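Local coordinates for protein putative alpha-L-fucosidase (Bacteroides thetaiotaomicron, PDB 3EYP) that probably hydrolyses alpha-L-fucosidic linkages as a member of glycoside hydrolase family 29, at residues E16-E21 with G287-L292; P202-R207 with A248-E253; P219-T224 with K416-H421. One frame throughout, in Å; residues are numbered along the deposited sequence.

Contact 1: residues E16-E21 with G287-L292; sequences EWYNRE and GRNSVL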
# COMPACT_ATOMS: atom_id res chain seq x y z
N GLU A 16 6.99 -8.52 -3.91
CA GLU A 16 5.89 -8.46 -4.91
C GLU A 16 4.89 -7.35 -4.53
O GLU A 16 4.50 -6.50 -5.34
CB GLU A 16 5.23 -9.85 -5.01
CG GLU A 16 3.99 -9.90 -5.95
CD GLU A 16 2.73 -9.35 -5.29
OE1 GLU A 16 2.47 -9.75 -4.12
OE2 GLU A 16 2.02 -8.53 -5.93
N TRP A 17 4.57 -7.32 -3.25
CA TRP A 17 3.63 -6.34 -2.67
C TRP A 17 4.17 -4.93 -2.78
O TRP A 17 3.49 -4.00 -3.22
CB TRP A 17 3.33 -6.70 -1.20
CG TRP A 17 2.67 -5.64 -0.37
CD1 TRP A 17 1.33 -5.44 -0.22
CD2 TRP A 17 3.32 -4.67 0.49
NE1 TRP A 17 1.10 -4.40 0.68
CE2 TRP A 17 2.30 -3.90 1.10
CE3 TRP A 17 4.64 -4.34 0.73
CZ2 TRP A 17 2.58 -2.86 1.96
CZ3 TRP A 17 4.93 -3.29 1.58
CH2 TRP A 17 3.89 -2.56 2.21
N TYR A 18 5.44 -4.77 -2.47
CA TYR A 18 6.06 -3.44 -2.56
C TYR A 18 5.96 -2.87 -3.98
O TYR A 18 5.72 -1.68 -4.21
CB TYR A 18 7.53 -3.48 -2.07
CG TYR A 18 7.79 -2.81 -0.75
CD1 TYR A 18 8.54 -3.45 0.24
CD2 TYR A 18 7.34 -1.51 -0.51
CE1 TYR A 18 8.84 -2.81 1.43
CE2 TYR A 18 7.61 -0.87 0.67
CZ TYR A 18 8.33 -1.54 1.65
OH TYR A 18 8.61 -0.90 2.83
N ASN A 19 6.17 -3.76 -4.94
CA ASN A 19 6.23 -3.39 -6.34
C ASN A 19 4.88 -2.97 -6.93
O ASN A 19 4.80 -2.32 -8.00
CB ASN A 19 6.82 -4.54 -7.16
CG ASN A 19 7.20 -4.10 -8.56
OD1 ASN A 19 7.76 -3.00 -8.76
ND2 ASN A 19 6.83 -4.91 -9.54
N ARG A 20 3.82 -3.31 -6.22
CA ARG A 20 2.44 -2.93 -6.67
C ARG A 20 2.24 -1.40 -6.64
O ARG A 20 1.61 -0.76 -7.49
CB ARG A 20 1.38 -3.59 -5.79
CG ARG A 20 1.40 -5.09 -5.74
CD ARG A 20 0.24 -5.60 -4.85
NE ARG A 20 0.39 -7.00 -4.49
CZ ARG A 20 -0.27 -7.59 -3.49
NH1 ARG A 20 -1.14 -6.93 -2.74
NH2 ARG A 20 -0.06 -8.84 -3.25
N GLU A 21 2.85 -0.85 -5.62
CA GLU A 21 2.80 0.61 -5.29
C GLU A 21 1.47 1.06 -4.78
O GLU A 21 1.37 1.63 -3.69
CB GLU A 21 3.32 1.48 -6.44
CG GLU A 21 4.80 1.23 -6.60
CD GLU A 21 5.53 2.15 -7.56
OE1 GLU A 21 4.91 3.00 -8.22
OE2 GLU A 21 6.78 1.97 -7.62
N GLY A 287 5.58 7.33 -1.35
CA GLY A 287 6.82 8.10 -1.25
C GLY A 287 7.45 8.13 0.15
O GLY A 287 8.29 8.94 0.42
N ARG A 288 6.95 7.27 1.05
CA ARG A 288 7.53 7.04 2.35
C ARG A 288 7.61 5.56 2.67
O ARG A 288 7.15 5.09 3.70
CB ARG A 288 6.75 7.77 3.48
CG ARG A 288 6.65 9.28 3.37
CD ARG A 288 5.92 9.87 4.59
NE ARG A 288 6.03 11.32 4.57
CZ ARG A 288 5.47 12.13 5.46
NH1 ARG A 288 4.74 11.63 6.43
NH2 ARG A 288 5.66 13.43 5.36
N ASN A 289 8.13 4.81 1.72
CA ASN A 289 8.53 3.43 1.95
C ASN A 289 7.36 2.51 2.34
O ASN A 289 7.49 1.59 3.13
CB ASN A 289 9.67 3.33 2.97
CG ASN A 289 10.25 1.92 3.07
OD1 ASN A 289 10.33 1.22 2.07
ND2 ASN A 289 10.68 1.52 4.25
N SER A 290 6.21 2.82 1.75
CA SER A 290 4.97 2.12 2.01
C SER A 290 4.23 1.85 0.69
O SER A 290 4.83 1.91 -0.41
CB SER A 290 4.09 2.97 2.94
OG SER A 290 2.91 2.31 3.36
N VAL A 291 2.97 1.43 0.83
CA VAL A 291 2.12 1.10 -0.32
C VAL A 291 0.75 1.73 -0.01
O VAL A 291 0.30 1.76 1.16
CB VAL A 291 1.98 -0.46 -0.54
CG1 VAL A 291 0.75 -0.85 -1.50
CG2 VAL A 291 3.29 -1.13 -1.04
N LEU A 292 0.12 2.26 -1.04
CA LEU A 292 -1.17 2.97 -0.89
C LEU A 292 -2.37 2.10 -1.28
O LEU A 292 -2.44 1.58 -2.38
CB LEU A 292 -1.15 4.25 -1.69
CG LEU A 292 -2.44 5.10 -1.81
CD1 LEU A 292 -2.99 5.48 -0.41
CD2 LEU A 292 -2.25 6.38 -2.72
O HOH W 1 5.40 0.89 -3.07
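Val291 packs its branched side chain between the indole of Trp17 and the C-terminal end of helix 12-20. Its CB points at the helix and lies 3.5 Å from Trp17 CZ2. From there CG1, anti to the backbone N (chi1 164°), reaches the turn that ends the helix, 3.4 Å from Glu21 O. The second branch, CG2, settles over one face of the indole in a CH-pi contact, 3.5 Å from the centroid of the six-membered ring and only 8° off its normal; it also brushes the Tyr18 ring. A beta-branched residue suits the place because its two methyls serve a ring and a backbone turn at once.

Trp17 is itself held by its NE1, which is hydrogen-bonded to Glu253, while its CZ3 sits above the centre of the Tyr18 ring. Tyr18 reaches further along the opposite segment: its OH donates to Asn289 O at 2.7 Å, arriving well above the carbonyl plane, with phenol ring and Asn289 amide turned just 12° apart. The amide oxygen of Asn289 is bonded to the backbone N of His421. Between the two backbones, one water lies within hydrogen-bonding distance of Tyr18 O and Ser290 O, though with more acceptors in reach than protons to give.

Glu21 leaves the helix with positive phi, which turns its carbonyl to Leu292; Leu292 N donates to Glu21 O at 3.0 Å in a nearly straight bond. Leu292 then pairs with Ile23, so the bond begins the parallel pairing of strands 22-26 and 291-295. The arrangement belongs to the TIM barrel: a helix leads straight into the first strand, and its aromatic side chains pack beside the start of a neighbouring strand, away from the C-terminal strand ends where such enzymes carry their active sites.

Contact 2: residues P202-R207 with A248-E253; sequences PFADVR and AYIPAE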
# COMPACT_ATOMS: atom_id res chain seq x y z
N PRO A 202 2.20 -12.62 14.44
CA PRO A 202 3.26 -13.48 13.95
C PRO A 202 3.08 -13.96 12.53
O PRO A 202 3.97 -14.59 11.97
CB PRO A 202 3.20 -14.71 14.86
CG PRO A 202 2.06 -14.57 15.71
CD PRO A 202 1.44 -13.23 15.54
N PHE A 203 1.90 -13.67 11.98
CA PHE A 203 1.54 -14.16 10.68
C PHE A 203 1.49 -13.06 9.61
O PHE A 203 1.33 -13.31 8.42
CB PHE A 203 0.21 -14.89 10.77
CG PHE A 203 0.15 -15.85 11.91
CD1 PHE A 203 1.03 -16.94 11.94
CD2 PHE A 203 -0.76 -15.70 12.94
CE1 PHE A 203 0.95 -17.86 12.98
CE2 PHE A 203 -0.80 -16.61 14.00
CZ PHE A 203 0.06 -17.67 14.02
N ALA A 204 1.59 -11.84 10.07
CA ALA A 204 1.46 -10.69 9.19
C ALA A 204 2.65 -10.60 8.26
O ALA A 204 3.81 -10.78 8.68
CB ALA A 204 1.38 -9.40 10.06
N ASP A 205 2.36 -10.29 7.01
CA ASP A 205 3.36 -9.95 6.00
C ASP A 205 3.56 -8.44 5.98
O ASP A 205 4.67 -7.93 5.77
CB ASP A 205 2.95 -10.44 4.62
CG ASP A 205 2.98 -11.94 4.53
OD1 ASP A 205 4.00 -12.56 4.88
OD2 ASP A 205 1.98 -12.48 4.10
N VAL A 206 2.45 -7.76 6.17
CA VAL A 206 2.41 -6.28 6.22
C VAL A 206 1.59 -5.81 7.39
O VAL A 206 0.68 -6.51 7.89
CB VAL A 206 1.96 -5.69 4.87
CG1 VAL A 206 2.85 -6.26 3.72
CG2 VAL A 206 0.45 -5.96 4.58
N ARG A 207 1.91 -4.60 7.84
CA ARG A 207 1.26 -4.02 9.00
C ARG A 207 0.44 -2.79 8.69
O ARG A 207 0.63 -2.10 7.68
CB ARG A 207 2.34 -3.60 10.04
CG ARG A 207 3.28 -2.44 9.58
CD ARG A 207 4.32 -2.03 10.69
NE ARG A 207 4.84 -0.68 10.51
CZ ARG A 207 6.06 -0.37 10.03
NH1 ARG A 207 6.84 -1.32 9.55
NH2 ARG A 207 6.43 0.90 9.90
N ALA A 248 11.29 -7.46 13.49
CA ALA A 248 10.56 -8.05 12.39
C ALA A 248 10.50 -7.18 11.18
O ALA A 248 10.34 -5.96 11.25
CB ALA A 248 9.11 -8.46 12.85
N TYR A 249 10.50 -7.82 10.02
CA TYR A 249 10.38 -7.11 8.72
C TYR A 249 8.94 -7.29 8.28
O TYR A 249 8.53 -8.37 7.87
CB TYR A 249 11.35 -7.64 7.70
CG TYR A 249 11.55 -6.73 6.50
CD1 TYR A 249 12.72 -5.99 6.35
CD2 TYR A 249 10.57 -6.63 5.51
CE1 TYR A 249 12.89 -5.14 5.25
CE2 TYR A 249 10.74 -5.79 4.42
CZ TYR A 249 11.89 -5.05 4.29
OH TYR A 249 12.05 -4.20 3.17
N ILE A 250 8.18 -6.25 8.54
CA ILE A 250 6.71 -6.22 8.26
C ILE A 250 6.38 -4.82 7.86
O ILE A 250 6.05 -3.96 8.72
CB ILE A 250 5.86 -6.61 9.49
CG1 ILE A 250 6.36 -7.88 10.16
CG2 ILE A 250 4.41 -6.84 9.07
CD1 ILE A 250 5.88 -8.10 11.60
N PRO A 251 6.51 -4.52 6.56
CA PRO A 251 6.38 -3.17 6.14
C PRO A 251 4.96 -2.62 6.28
O PRO A 251 3.99 -3.37 6.33
CB PRO A 251 6.79 -3.19 4.66
CG PRO A 251 6.88 -4.58 4.27
CD PRO A 251 6.83 -5.46 5.47
N ALA A 252 4.88 -1.32 6.39
CA ALA A 252 3.59 -0.60 6.51
C ALA A 252 2.79 -0.56 5.22
O ALA A 252 3.27 -0.17 4.13
CB ALA A 252 3.80 0.84 7.03
N GLU A 253 1.50 -0.84 5.39
CA GLU A 253 0.50 -0.60 4.33
C GLU A 253 -0.47 0.54 4.73
O GLU A 253 -1.07 0.52 5.77
CB GLU A 253 -0.27 -1.89 4.04
CG GLU A 253 -1.08 -1.86 2.71
CD GLU A 253 -1.99 -3.07 2.60
OE1 GLU A 253 -1.67 -4.03 1.88
OE2 GLU A 253 -3.00 -3.09 3.29
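Arg207 and Ala252 are joined by a single parallel beta bridge, and backbone hydrogen bonds come first. Arg207 N donates to Pro251 O at 2.8 Å, and Glu253 N returns the bond to Arg207 O at 2.8 Å, with an N-H...O angle of 173°. One residue thus uses both its polar backbone atoms on the residues flanking Ala252. Pro251 lacks an N-H but still offers its carbonyl, so it fits a position where an acceptor alone is used. Two CA-H...O contacts, from Val206 to Pro251 O and from Ala252 to Arg207 O, accompany the pair.

The polar side-chain bonds centre on the same arginine. With chi1 at 66°, CG stands between the backbone N and carbonyl carbon, so the extended chain runs past the Ile250 carbonyl: CG passes 3.3 Å from Ile250 O, and NH1 then donates to that oxygen at 2.9 Å. The oxygen is 18° out of the guanidinium plane, while Ala252 N lies above one face of the group. NE and NH2 turn to the carbonyls of Leu239 and Trp221. Asp205 OD2 accepts from Ile194 N, and OD1 forms a salt bridge with Arg13.

Apolar packing completes the account. Ile250 CG2, anti to its own N, presses on the backbone at Val206 C (3.4 Å) and meets Ala204 CB at 4.1 Å. Val206 CG2 crosses the Glu253 side chain at a slant, 3.9 Å from Glu253 OE1.

Since Val206 also pairs with Ile194 and Gly196, this irregular segment bridges the outer strands 193-195 and 253-257 and so probably helps to close the barrel. The buried guanidinium, gripped by three backbone carbonyls, is fixed in orientation, and its positive charge is probably eased in part by their dipoles.

Contact 3: residues P219-T224 with K416-H421; sequences PCWATT and KQAIGH
Ala418 places its methyl over the indole of Trp221, and this CH-pi contact lies at the centre of the interface: CB is 3.9 Å from the centroid of the six-membered ring, 20° off its normal. A small side chain lets the loop backbone come close, with Ala418 CA itself 3.7 Å from Trp221 CZ3. Pro219 CB rests over the same ring face and touches Ala418 CB at 3.9 Å, so proline, alanine and indole form a compact apolar cluster. Gln417, its chain extended beyond CG, carries its amide obliquely across the proline ring, NE2 3.7 Å from Pro219 CD, and brings OE1 to the indole edge near CZ2. No hydrogen bond crosses between the two segments.

The contact joins two domains, the TIM barrel carrying 219-224 and the F5/8 type C beta sandwich whose loop before strand 423-432 carries 416-421. Further out, a cis peptide bond precedes Pro219, and His391 meets the Trp221 ring edge-to-face. On the sandwich side, Trp396 NE1 binds Ala418 O, and Gly420 N is hydrogen-bonded to Glu385 OE1. At the margin of the interface, Lys416 NZ forms a salt bridge with Asp218 OD1.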
# COMPACT_ATOMS: atom_id res chain seq x y z
N PRO A 219 10.72 9.12 9.59
CA PRO A 219 10.90 8.01 8.68
C PRO A 219 9.80 6.98 8.84
O PRO A 219 9.03 7.00 9.79
CB PRO A 219 12.21 7.39 9.12
CG PRO A 219 12.22 7.69 10.62
CD PRO A 219 11.65 9.05 10.73
N CYS A 220 9.79 6.07 7.88
CA CYS A 220 8.98 4.89 7.97
C CYS A 220 9.83 3.69 7.57
O CYS A 220 10.07 3.46 6.41
CB CYS A 220 7.75 5.02 7.04
SG CYS A 220 6.64 3.58 7.13
N TRP A 221 10.25 2.92 8.56
CA TRP A 221 11.04 1.71 8.32
C TRP A 221 10.14 0.52 8.04
O TRP A 221 8.97 0.46 8.50
CB TRP A 221 11.96 1.39 9.51
CG TRP A 221 12.72 2.56 10.01
CD1 TRP A 221 12.38 3.34 11.07
CD2 TRP A 221 13.90 3.14 9.44
NE1 TRP A 221 13.29 4.35 11.21
CE2 TRP A 221 14.24 4.25 10.24
CE3 TRP A 221 14.73 2.83 8.36
CZ2 TRP A 221 15.34 5.06 9.97
CZ3 TRP A 221 15.84 3.64 8.10
CH2 TRP A 221 16.13 4.72 8.90
N ALA A 222 10.68 -0.43 7.26
CA ALA A 222 9.92 -1.60 6.91
C ALA A 222 9.87 -2.54 8.08
O ALA A 222 9.03 -3.45 8.15
CB ALA A 222 10.52 -2.30 5.69
N THR A 223 10.88 -2.39 8.94
CA THR A 223 11.01 -3.13 10.19
C THR A 223 10.34 -2.42 11.36
O THR A 223 10.30 -1.17 11.45
CB THR A 223 12.53 -3.36 10.58
OG1 THR A 223 13.28 -2.12 10.52
CG2 THR A 223 13.16 -4.38 9.66
N THR A 224 9.90 -3.25 12.30
CA THR A 224 9.38 -2.80 13.58
C THR A 224 9.32 -4.00 14.52
O THR A 224 9.54 -5.13 14.11
CB THR A 224 7.95 -2.08 13.49
OG1 THR A 224 7.75 -1.26 14.66
CG2 THR A 224 6.75 -3.06 13.33
N LYS A 416 17.64 13.65 6.01
CA LYS A 416 16.60 12.64 5.87
C LYS A 416 17.14 11.32 6.38
O LYS A 416 18.33 11.12 6.49
CB LYS A 416 16.12 12.52 4.43
CG LYS A 416 15.52 13.79 3.85
CD LYS A 416 14.59 14.42 4.78
CE LYS A 416 13.23 13.77 4.79
NZ LYS A 416 12.42 14.26 5.98
N GLN A 417 16.25 10.43 6.77
CA GLN A 417 16.69 9.17 7.37
C GLN A 417 16.52 7.93 6.50
O GLN A 417 17.50 7.42 5.94
CB GLN A 417 16.02 8.99 8.70
CG GLN A 417 16.42 9.98 9.73
CD GLN A 417 15.71 9.69 11.03
OE1 GLN A 417 15.85 8.62 11.63
NE2 GLN A 417 14.93 10.62 11.46
N ALA A 418 15.27 7.45 6.38
CA ALA A 418 14.99 6.24 5.54
C ALA A 418 15.00 6.53 4.07
O ALA A 418 14.71 7.64 3.60
CB ALA A 418 13.62 5.58 5.91
N ILE A 419 15.33 5.46 3.35
CA ILE A 419 15.07 5.37 1.95
C ILE A 419 14.12 4.23 1.64
O ILE A 419 12.99 4.45 1.21
CB ILE A 419 16.33 5.22 1.10
CG1 ILE A 419 17.29 6.41 1.31
CG2 ILE A 419 15.90 5.17 -0.34
CD1 ILE A 419 18.67 6.30 0.57
N GLY A 420 14.59 3.03 1.87
CA GLY A 420 13.83 1.85 1.49
C GLY A 420 13.40 1.80 0.03
O GLY A 420 14.14 2.12 -0.92
N HIS A 421 12.15 1.42 -0.15
CA HIS A 421 11.61 1.15 -1.49
C HIS A 421 11.59 2.35 -2.36
O HIS A 421 11.92 2.33 -3.55
CB HIS A 421 10.15 0.55 -1.40
CG HIS A 421 9.55 0.26 -2.73
ND1 HIS A 421 8.46 0.95 -3.21
CD2 HIS A 421 9.90 -0.62 -3.70
CE1 HIS A 421 8.15 0.49 -4.41
NE2 HIS A 421 8.99 -0.47 -4.72

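Overall arrangement
The three contacts form one region, their centres about 12 to 14 Å apart. Contacts 1 and 2 belong to the barrel and meet where Ser290 OG lies 2.6 Å from Ala252 O, a probable hydrogen bond. Contact 3 reaches the second domain; Asn289 ND2 of contact 1 probably bonds to its Cys220 O at 3.0 Å. Strands 248-249 and 223-224 pair antiparallel, Ala248 O to Thr224 N at 2.9 Å, linking contacts 2 and 3. A glycerol, probably from crystallisation, lies about 3 Å from the Glu21 side chain but does not itself mark the active site, which in TIM-barrel enzymes lies at the C-terminal strand ends, whereas contact 1 sits at the starts of strands 22-26 and 291-295.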